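Local coordinates for Two-component insecticidal protein 16 kDa unit (Alcaligenes faecalis, PDB 5V3S) that probably acts as the 16 kDa, aegerolysin-family component of a two-component insecticidal toxin, working together with a second protein to kill corn rootworm, at residues K32-Y37 / S88-D93; L95-Y100 / D111-K116. All blocks are in the same frame, centred on the assembly; numbering follows the deposited sequence.

In the fold
Coming from the N terminus, the chain runs through strand 31-38 and, some fifty residues later, lays strand 83-91 antiparallel beside it; contact 1 closes that long loop, which holds strand 68-74 of the other sheet and helix 55-58. A tight turn then leads into strand 94-103, which hydrogen-bonds back to 83-91 through Leu89 with Val96 and Phe97. Contact 2 opens only after contact 1 has closed, and shuts the short loop of the hairpin 94-103/110-115. The two contacts therefore follow in series, about 10 Å apart between centres, and belong to one five-stranded antiparallel sheet packed against the six-stranded mixed sheet of this aegerolysin beta sandwich.

Contact 1. Residues K32-Y37 / S88-D93; sequences KVEGAY and SLYDGD
Lys32 and Tyr90 face each other as a hydrogen-bonded antiparallel pair in the five-stranded sheet of the aegerolysin beta sandwich, joining strand 31-38 to strand 83-91. Their backbones are tied both ways, Lys32 N to Tyr90 O at 3.0 Å and Tyr90 N to Lys32 O at 2.8 Å. The Lys32 carbonyl oxygen also sits at the edge of the Tyr90 ring, in its plane. With CG anti to the backbone N (chi1 -176°), the lysine chain runs out beside the tyrosine, its CE passing near Tyr90 CB. The ammonium stands above the ring, but too far for more than a weak cation-pi attraction.

Two places along, Glu34 shares this face with Tyr90 and Ser88. Its aliphatic part crosses the tyrosine at about a right angle, CB coming to 3.5 Å from Tyr90 CE1. A bend at chi2 (-69°) carries the carboxylate off toward Lys32, with which it makes a long salt bridge. Glu34 and Ser88 form the second hydrogen-bonded pair; Ser88 N reaches Glu34 O at 2.8 Å, and Ser88 CB packs against the same oxygen, 3.6 Å away.

Between these pairs, Val33 and Leu89 point to the opposite face, into the interior of the sandwich, where Val33 CG2 meets Leu89 CD1 at 4.1 Å. Ile63 touches both side chains and Ile58 packs on Val33.

Beyond the strand end, a water bridges the lysine to the turn: it accepts from Lys32 NZ at 2.7 Å and donates to Gly92 O at 3.2 Å, with a weaker bond to Asp93 OD1.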
ATOM      1  N   LYS A  32       0.095  12.420   1.475  1.00 11.25           N
ATOM      2  CA  LYS A  32      -0.651  12.003   2.669  1.00 12.42           C
ATOM      3  C   LYS A  32      -1.396  10.705   2.387  1.00 11.06           C
ATOM      4  O   LYS A  32      -2.181  10.669   1.378  1.00  9.78           O
ATOM      5  CB  LYS A  32      -1.650  13.064   3.054  1.00 15.74           C
ATOM      6  CG  LYS A  32      -2.439  12.800   4.337  1.00 19.50           C
ATOM      7  CD  LYS A  32      -3.432  13.943   4.589  1.00 23.50           C
ATOM      8  CE  LYS A  32      -4.484  14.123   3.468  1.00 26.33           C
ATOM      9  NZ  LYS A  32      -5.655  15.028   3.830  1.00 27.92           N
ATOM     10  N   VAL A  33      -1.209   9.719   3.284  1.00 10.44           N
ATOM     11  CA  VAL A  33      -2.041   8.484   3.234  1.00  9.99           C
ATOM     12  C   VAL A  33      -3.401   8.741   3.870  1.00 10.91           C
ATOM     13  O   VAL A  33      -3.503   9.271   4.978  1.00 11.32           O
ATOM     14  CB  VAL A  33      -1.319   7.287   3.868  1.00 10.77           C
ATOM     15  CG1 VAL A  33      -2.181   6.074   3.714  1.00 11.08           C
ATOM     16  CG2 VAL A  33       0.120   7.077   3.318  1.00 10.57           C
ATOM     17  N   GLU A  34      -4.502   8.337   3.215  1.00 12.21           N
ATOM     18  CA  GLU A  34      -5.805   8.416   3.866  1.00 13.48           C
ATOM     19  C   GLU A  34      -6.616   7.236   3.343  1.00 13.31           C
ATOM     20  O   GLU A  34      -6.251   6.556   2.369  1.00 12.20           O
ATOM     21  CB  GLU A  34      -6.550   9.707   3.530  1.00 15.67           C
ATOM     22  CG  GLU A  34      -5.996  10.963   4.041  1.00 19.93           C
ATOM     23  CD  GLU A  34      -6.078  11.154   5.529  1.00 24.54           C
ATOM     24  OE1 GLU A  34      -6.877  10.541   6.283  1.00 26.54           O
ATOM     25  OE2 GLU A  34      -5.243  11.985   5.972  1.00 33.41           O
ATOM     26  N   GLY A  35      -7.728   6.990   4.016  1.00 12.56           N
ATOM     27  CA  GLY A  35      -8.650   5.999   3.526  1.00 12.76           C
ATOM     28  C   GLY A  35      -8.219   4.532   3.780  1.00 12.64           C
ATOM     29  O   GLY A  35      -8.794   3.593   3.182  1.00 13.00           O
ATOM     30  N   ALA A  36      -7.195   4.296   4.606  1.00 10.63           N
ATOM     31  CA  ALA A  36      -6.769   2.912   4.829  1.00  9.80           C
ATOM     32  C   ALA A  36      -7.865   2.085   5.534  1.00 10.29           C
ATOM     33  O   ALA A  36      -8.482   2.545   6.503  1.00 10.61           O
ATOM     34  CB  ALA A  36      -5.470   2.872   5.668  1.00  9.20           C
ATOM     35  N   TYR A  37      -8.072   0.841   5.051  1.00 10.78           N
ATOM     36  CA  TYR A  37      -8.999  -0.059   5.660  1.00  9.82           C
ATOM     37  C   TYR A  37      -8.575  -1.472   5.438  1.00 10.29           C
ATOM     38  O   TYR A  37      -7.764  -1.781   4.565  1.00 10.89           O
ATOM     39  CB  TYR A  37     -10.404   0.181   5.057  1.00 10.59           C
ATOM     40  CG  TYR A  37     -10.532  -0.331   3.673  1.00 11.15           C
ATOM     41  CD1 TYR A  37     -10.105   0.386   2.590  1.00 10.82           C
ATOM     42  CD2 TYR A  37     -11.068  -1.629   3.418  1.00 12.16           C
ATOM     43  CE1 TYR A  37     -10.156  -0.092   1.313  1.00 12.22           C
ATOM     44  CE2 TYR A  37     -11.151  -2.092   2.125  1.00 12.56           C
ATOM     45  CZ  TYR A  37     -10.640  -1.323   1.080  1.00 12.82           C
ATOM     46  OH  TYR A  37     -10.639  -1.789  -0.189  1.00 14.98           O
ATOM     47  N   SER A  88      -5.460   5.147   0.044  1.00  9.19           N
ATOM     48  CA  SER A  88      -5.425   6.210  -0.954  1.00  9.36           C
ATOM     49  C   SER A  88      -4.302   7.184  -0.635  1.00  8.76           C
ATOM     50  O   SER A  88      -3.845   7.299   0.479  1.00 10.00           O
ATOM     51  CB  SER A  88      -6.773   6.953  -1.124  1.00  9.70           C
ATOM     52  OG  SER A  88      -7.879   6.057  -1.450  1.00 10.29           O
ATOM     53  N   LEU A  89      -3.784   7.809  -1.670  1.00  9.03           N
ATOM     54  CA  LEU A  89      -2.707   8.804  -1.386  1.00  9.67           C
ATOM     55  C   LEU A  89      -3.141  10.081  -2.016  1.00  8.98           C
ATOM     56  O   LEU A  89      -3.600  10.105  -3.151  1.00 10.18           O
ATOM     57  CB  LEU A  89      -1.418   8.462  -2.039  1.00 10.00           C
ATOM     58  CG  LEU A  89      -0.188   9.268  -1.678  1.00  9.91           C
ATOM     59  CD1 LEU A  89       0.303   9.003  -0.306  1.00 11.64           C
ATOM     60  CD2 LEU A  89       0.909   8.999  -2.663  1.00  9.97           C
ATOM     61  N   TYR A  90      -2.896  11.150  -1.304  1.00 10.39           N
ATOM     62  CA  TYR A  90      -3.289  12.489  -1.736  1.00 10.44           C
ATOM     63  C   TYR A  90      -2.042  13.402  -1.809  1.00 10.53           C
ATOM     64  O   TYR A  90      -1.010  13.149  -1.162  1.00  9.96           O
ATOM     65  CB  TYR A  90      -4.233  13.100  -0.716  1.00 11.47           C
ATOM     66  CG  TYR A  90      -5.516  12.382  -0.608  1.00 13.31           C
ATOM     67  CD1 TYR A  90      -5.591  11.193   0.110  1.00 13.09           C
ATOM     68  CD2 TYR A  90      -6.640  12.854  -1.214  1.00 16.41           C
ATOM     69  CE1 TYR A  90      -6.782  10.455   0.155  1.00 14.92           C
ATOM     70  CE2 TYR A  90      -7.825  12.125  -1.168  1.00 16.00           C
ATOM     71  CZ  TYR A  90      -7.868  10.926  -0.463  1.00 14.59           C
ATOM     72  OH  TYR A  90      -9.116  10.276  -0.412  1.00 21.76           O
ATOM     73  N   ASP A  91      -2.173  14.475  -2.576  1.00 11.13           N
ATOM     74  CA  ASP A  91      -1.159  15.575  -2.629  1.00 11.10           C
ATOM     75  C   ASP A  91      -2.020  16.809  -2.294  1.00 11.48           C
ATOM     76  O   ASP A  91      -2.806  17.257  -3.148  1.00 10.99           O
ATOM     77  CB  ASP A  91      -0.572  15.712  -4.028  1.00 10.98           C
ATOM     78  CG  ASP A  91       0.444  16.951  -4.118  1.00 12.71           C
ATOM     79  OD1 ASP A  91       0.821  17.397  -3.065  1.00 11.39           O
ATOM     80  OD2 ASP A  91       0.900  17.332  -5.201  1.00 13.64           O
ATOM     81  N   GLY A  92      -2.002  17.236  -1.029  1.00 14.16           N
ATOM     82  CA  GLY A  92      -2.943  18.264  -0.577  1.00 16.26           C
ATOM     83  C   GLY A  92      -4.365  17.710  -0.631  1.00 16.83           C
ATOM     84  O   GLY A  92      -4.652  16.603  -0.125  1.00 19.95           O
ATOM     85  N   ASP A  93      -5.240  18.417  -1.311  1.00 19.55           N
ATOM     86  CA  ASP A  93      -6.629  17.964  -1.471  1.00 24.84           C
ATOM     87  C   ASP A  93      -6.859  17.153  -2.785  1.00 20.27           C
ATOM     88  O   ASP A  93      -7.955  16.755  -3.066  1.00 23.98           O
ATOM     89  CB  ASP A  93      -7.574  19.158  -1.463  1.00 29.25           C
ATOM     90  CG  ASP A  93      -7.726  19.766  -0.115  1.00 32.82           C
ATOM     91  OD1 ASP A  93      -8.011  19.019   0.909  1.00 30.86           O
ATOM     92  OD2 ASP A  93      -7.562  21.019  -0.085  1.00 34.94           O
TER
HETATM   93  O   HOH W   1      -7.149  15.909   1.800  1.00 40.96           O

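Contact 2. Residues L95-Y100 / D111-K116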
ATOM      1  N   LEU A  95      -6.602  13.827  -4.993  1.00 14.92           N
ATOM      2  CA  LEU A  95      -6.417  12.356  -4.914  1.00 11.82           C
ATOM      3  C   LEU A  95      -5.458  11.922  -6.054  1.00 12.74           C
ATOM      4  O   LEU A  95      -5.759  12.154  -7.226  1.00 13.42           O
ATOM      5  CB  LEU A  95      -7.779  11.687  -5.066  1.00 12.37           C
ATOM      6  CG  LEU A  95      -7.749  10.129  -5.037  1.00 13.22           C
ATOM      7  CD1 LEU A  95      -7.197   9.578  -3.775  1.00 12.88           C
ATOM      8  CD2 LEU A  95      -9.189   9.670  -5.259  1.00 13.96           C
ATOM      9  N   VAL A  96      -4.328  11.265  -5.702  1.00 10.60           N
ATOM     10  CA  VAL A  96      -3.334  10.848  -6.643  1.00 10.47           C
ATOM     11  C   VAL A  96      -3.589   9.384  -7.075  1.00 11.65           C
ATOM     12  O   VAL A  96      -3.658   9.130  -8.287  1.00 10.96           O
ATOM     13  CB  VAL A  96      -1.967  11.052  -6.035  1.00 11.75           C
ATOM     14  CG1 VAL A  96      -0.866  10.509  -6.944  1.00 12.56           C
ATOM     15  CG2 VAL A  96      -1.836  12.561  -5.719  1.00 11.66           C
ATOM     16  N   PHE A  97      -3.766   8.483  -6.126  1.00  9.79           N
ATOM     17  CA  PHE A  97      -4.107   7.024  -6.435  1.00  9.15           C
ATOM     18  C   PHE A  97      -4.906   6.351  -5.340  1.00  9.14           C
ATOM     19  O   PHE A  97      -5.012   6.810  -4.226  1.00 10.46           O
ATOM     20  CB  PHE A  97      -2.920   6.132  -6.817  1.00  9.44           C
ATOM     21  CG  PHE A  97      -1.953   5.766  -5.687  1.00  9.76           C
ATOM     22  CD1 PHE A  97      -2.240   4.830  -4.740  1.00  9.56           C
ATOM     23  CD2 PHE A  97      -0.670   6.339  -5.623  1.00  9.76           C
ATOM     24  CE1 PHE A  97      -1.315   4.468  -3.760  1.00 10.29           C
ATOM     25  CE2 PHE A  97       0.231   5.996  -4.664  1.00  9.99           C
ATOM     26  CZ  PHE A  97      -0.093   5.051  -3.700  1.00 10.83           C
ATOM     27  N   GLU A  98      -5.565   5.293  -5.742  1.00  9.26           N
ATOM     28  CA  GLU A  98      -6.283   4.389  -4.855  1.00  9.36           C
ATOM     29  C   GLU A  98      -5.635   3.040  -5.095  1.00  9.61           C
ATOM     30  O   GLU A  98      -5.298   2.684  -6.268  1.00 10.62           O
ATOM     31  CB  GLU A  98      -7.754   4.340  -5.188  1.00 10.21           C
ATOM     32  CG  GLU A  98      -8.471   5.658  -4.842  1.00 11.64           C
ATOM     33  CD  GLU A  98      -9.829   5.765  -5.507  1.00 11.21           C
ATOM     34  OE1 GLU A  98     -10.080   5.208  -6.601  1.00 12.93           O
ATOM     35  OE2 GLU A  98     -10.651   6.341  -4.876  1.00 13.47           O
ATOM     36  N   TYR A  99      -5.303   2.352  -3.982  1.00 10.11           N
ATOM     37  CA  TYR A  99      -4.759   1.024  -4.106  1.00 10.92           C
ATOM     38  C   TYR A  99      -5.647  -0.004  -3.354  1.00 10.98           C
ATOM     39  O   TYR A  99      -6.258   0.336  -2.347  1.00 11.72           O
ATOM     40  CB  TYR A  99      -3.320   0.996  -3.576  1.00 11.65           C
ATOM     41  CG  TYR A  99      -2.648  -0.333  -3.809  1.00 12.56           C
ATOM     42  CD1 TYR A  99      -2.398  -0.795  -5.143  1.00 12.21           C
ATOM     43  CD2 TYR A  99      -2.342  -1.153  -2.732  1.00 14.00           C
ATOM     44  CE1 TYR A  99      -1.791  -2.047  -5.338  1.00 15.56           C
ATOM     45  CE2 TYR A  99      -1.711  -2.335  -2.916  1.00 13.89           C
ATOM     46  CZ  TYR A  99      -1.459  -2.792  -4.219  1.00 15.98           C
ATOM     47  OH  TYR A  99      -0.896  -4.047  -4.322  1.00 17.57           O
ATOM     48  N   TYR A 100      -5.680  -1.243  -3.836  1.00 11.51           N
ATOM     49  CA  TYR A 100      -6.539  -2.316  -3.229  1.00 12.97           C
ATOM     50  C   TYR A 100      -5.886  -3.622  -3.485  1.00 13.02           C
ATOM     51  O   TYR A 100      -5.243  -3.813  -4.541  1.00 11.75           O
ATOM     52  CB  TYR A 100      -7.990  -2.302  -3.844  1.00 15.34           C
ATOM     53  CG  TYR A 100      -8.823  -3.573  -3.595  1.00 18.44           C
ATOM     54  CD1 TYR A 100      -9.427  -3.766  -2.387  1.00 19.45           C
ATOM     55  CD2 TYR A 100      -8.907  -4.623  -4.547  1.00 20.75           C
ATOM     56  CE1 TYR A 100     -10.101  -4.925  -2.060  1.00 20.99           C
ATOM     57  CE2 TYR A 100      -9.627  -5.786  -4.249  1.00 21.58           C
ATOM     58  CZ  TYR A 100     -10.238  -5.904  -2.983  1.00 21.03           C
ATOM     59  OH  TYR A 100     -10.941  -7.002  -2.621  1.00 21.96           O
ATOM     60  N   ASP A 111      -4.670  -7.541  -7.073  1.00 21.54           N
ATOM     61  CA  ASP A 111      -4.662  -6.119  -6.615  1.00 20.98           C
ATOM     62  C   ASP A 111      -5.131  -5.192  -7.688  1.00 23.09           C
ATOM     63  O   ASP A 111      -5.536  -5.607  -8.798  1.00 22.69           O
ATOM     64  CB  ASP A 111      -3.269  -5.800  -6.082  1.00 21.30           C
ATOM     65  CG  ASP A 111      -2.210  -5.602  -7.197  1.00 23.82           C
ATOM     66  OD1 ASP A 111      -2.562  -5.640  -8.458  1.00 22.48           O
ATOM     67  OD2 ASP A 111      -1.041  -5.396  -6.750  1.00 21.35           O
ATOM     68  N   GLU A 112      -5.114  -3.906  -7.395  1.00 20.42           N
ATOM     69  CA  GLU A 112      -5.576  -2.949  -8.374  1.00 20.94           C
ATOM     70  C   GLU A 112      -5.103  -1.621  -7.900  1.00 17.98           C
ATOM     71  O   GLU A 112      -5.324  -1.295  -6.746  1.00 14.92           O
ATOM     72  CB  GLU A 112      -7.083  -2.914  -8.437  1.00 23.04           C
ATOM     73  CG  GLU A 112      -7.647  -1.776  -9.263  1.00 31.64           C
ATOM     74  CD  GLU A 112      -7.860  -2.154 -10.683  1.00 33.03           C
ATOM     75  OE1 GLU A 112      -7.128  -3.035 -11.189  1.00 45.04           O
ATOM     76  OE2 GLU A 112      -8.784  -1.574 -11.282  1.00 42.34           O
ATOM     77  N   LEU A 113      -4.435  -0.926  -8.803  1.00 16.57           N
ATOM     78  CA  LEU A 113      -3.928   0.473  -8.585  1.00 16.67           C
ATOM     79  C   LEU A 113      -4.601   1.381  -9.555  1.00 17.87           C
ATOM     80  O   LEU A 113      -4.452   1.242 -10.773  1.00 21.14           O
ATOM     81  CB  LEU A 113      -2.442   0.542  -8.823  1.00 17.54           C
ATOM     82  CG  LEU A 113      -1.902   1.970  -8.895  1.00 18.21           C
ATOM     83  CD1 LEU A 113      -1.864   2.532  -7.464  1.00 18.95           C
ATOM     84  CD2 LEU A 113      -0.562   1.974  -9.502  1.00 19.35           C
ATOM     85  N   THR A 114      -5.414   2.278  -9.030  1.00 18.59           N
ATOM     86  CA  THR A 114      -6.157   3.232  -9.775  1.00 16.40           C
ATOM     87  C   THR A 114      -5.466   4.594  -9.686  1.00 14.35           C
ATOM     88  O   THR A 114      -5.563   5.255  -8.640  1.00 13.29           O
ATOM     89  CB  THR A 114      -7.614   3.337  -9.204  1.00 16.34           C
ATOM     90  OG1 THR A 114      -8.247   2.017  -9.060  1.00 19.25           O
ATOM     91  CG2 THR A 114      -8.516   4.190 -10.100  1.00 18.82           C
ATOM     92  N   VAL A 115      -4.876   5.070 -10.804  1.00 13.56           N
ATOM     93  CA  VAL A 115      -4.232   6.371 -10.758  1.00 14.56           C
ATOM     94  C   VAL A 115      -5.255   7.402 -11.168  1.00 15.06           C
ATOM     95  O   VAL A 115      -5.912   7.305 -12.250  1.00 15.74           O
ATOM     96  CB  VAL A 115      -2.989   6.443 -11.683  1.00 15.38           C
ATOM     97  CG1 VAL A 115      -2.387   7.876 -11.653  1.00 15.64           C
ATOM     98  CG2 VAL A 115      -2.004   5.384 -11.294  1.00 15.46           C
ATOM     99  N   LYS A 116      -5.379   8.419 -10.352  1.00 16.27           N
ATOM    100  CA  LYS A 116      -6.478   9.381 -10.519  1.00 18.50           C
ATOM    101  C   LYS A 116      -6.039  10.650 -11.250  1.00 19.24           C
ATOM    102  O   LYS A 116      -6.870  11.358 -11.800  1.00 22.65           O
ATOM    103  CB  LYS A 116      -7.112   9.699  -9.147  1.00 18.46           C
ATOM    104  CG  LYS A 116      -7.810   8.437  -8.582  1.00 18.89           C
ATOM    105  CD  LYS A 116      -9.059   8.178  -9.404  1.00 19.89           C
ATOM    106  CE  LYS A 116     -10.252   8.971  -8.927  1.00 21.04           C
ATOM    107  NZ  LYS A 116     -11.518   8.560  -9.648  1.00 21.41           N
TER
HETATM  108  O   HOH W   2     -11.928   6.455  -8.007  1.00 13.92           O
HETATM  109  O   HOH W   3     -10.558   2.802  -7.209  1.00 23.90           O
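The Tyr99 ring meets strand 110-115 along its edge: Leu113 CB lies in the ring plane, 3.9 Å from Tyr99 CD1, and Asp111 OD2 comes near the same plane at the hydroxyl end. Glu112 O approaches the ring obliquely, as Leu113 CD1 does the Phe97 ring, 3.6 Å from Phe97 CD1. These groups belong to an antiparallel beta hairpin, strands 94-103 and 110-115, at one margin of the five-stranded sheet. Glu98 with Thr114 and Tyr100 with Glu112 are its hydrogen-bonded pairs, Phe97 with Val115 and Tyr99 with Leu113 the non-hydrogen-bonded ones.

Tyr99 OH donates to Asp111 OD2 at 2.8 Å, reaching the oxygen from its anti side, 29° out of the carboxylate plane, with ring and carboxylate turned 74° apart. A chi1 of 75° turns the Asp111 carboxylate so that OD2 meets the hydroxyl. The same OD2 also takes Gly129 N and a salt bridge from Lys125, so three donors gather on one oxygen and probably stabilise its negative charge.

Phe97, Tyr99, Leu113 and Val115 turn inward; Ile138, Ile140 and Val142 of strand 136-144 pack on the two aromatic side chains from the second sheet. Near the start of strand 94-103, Val96 and Phe97 both sit opposite Leu89 in a classic beta bulge, and Val96 O still accepts from Lys116 N.

On the outer face the Glu98 chain runs alongside Thr114, OE1 reaching 4.0 Å from Thr114 CG2, while Tyr100 hydrogen-bonds through its OH to Glu84. The folded Lys116 chain lays its CG 3.8 Å from Leu95 CD2. Its ammonium reaches Glu98 indirectly: a water accepts from Lys116 NZ at 2.7 Å and donates to Glu98 OE1.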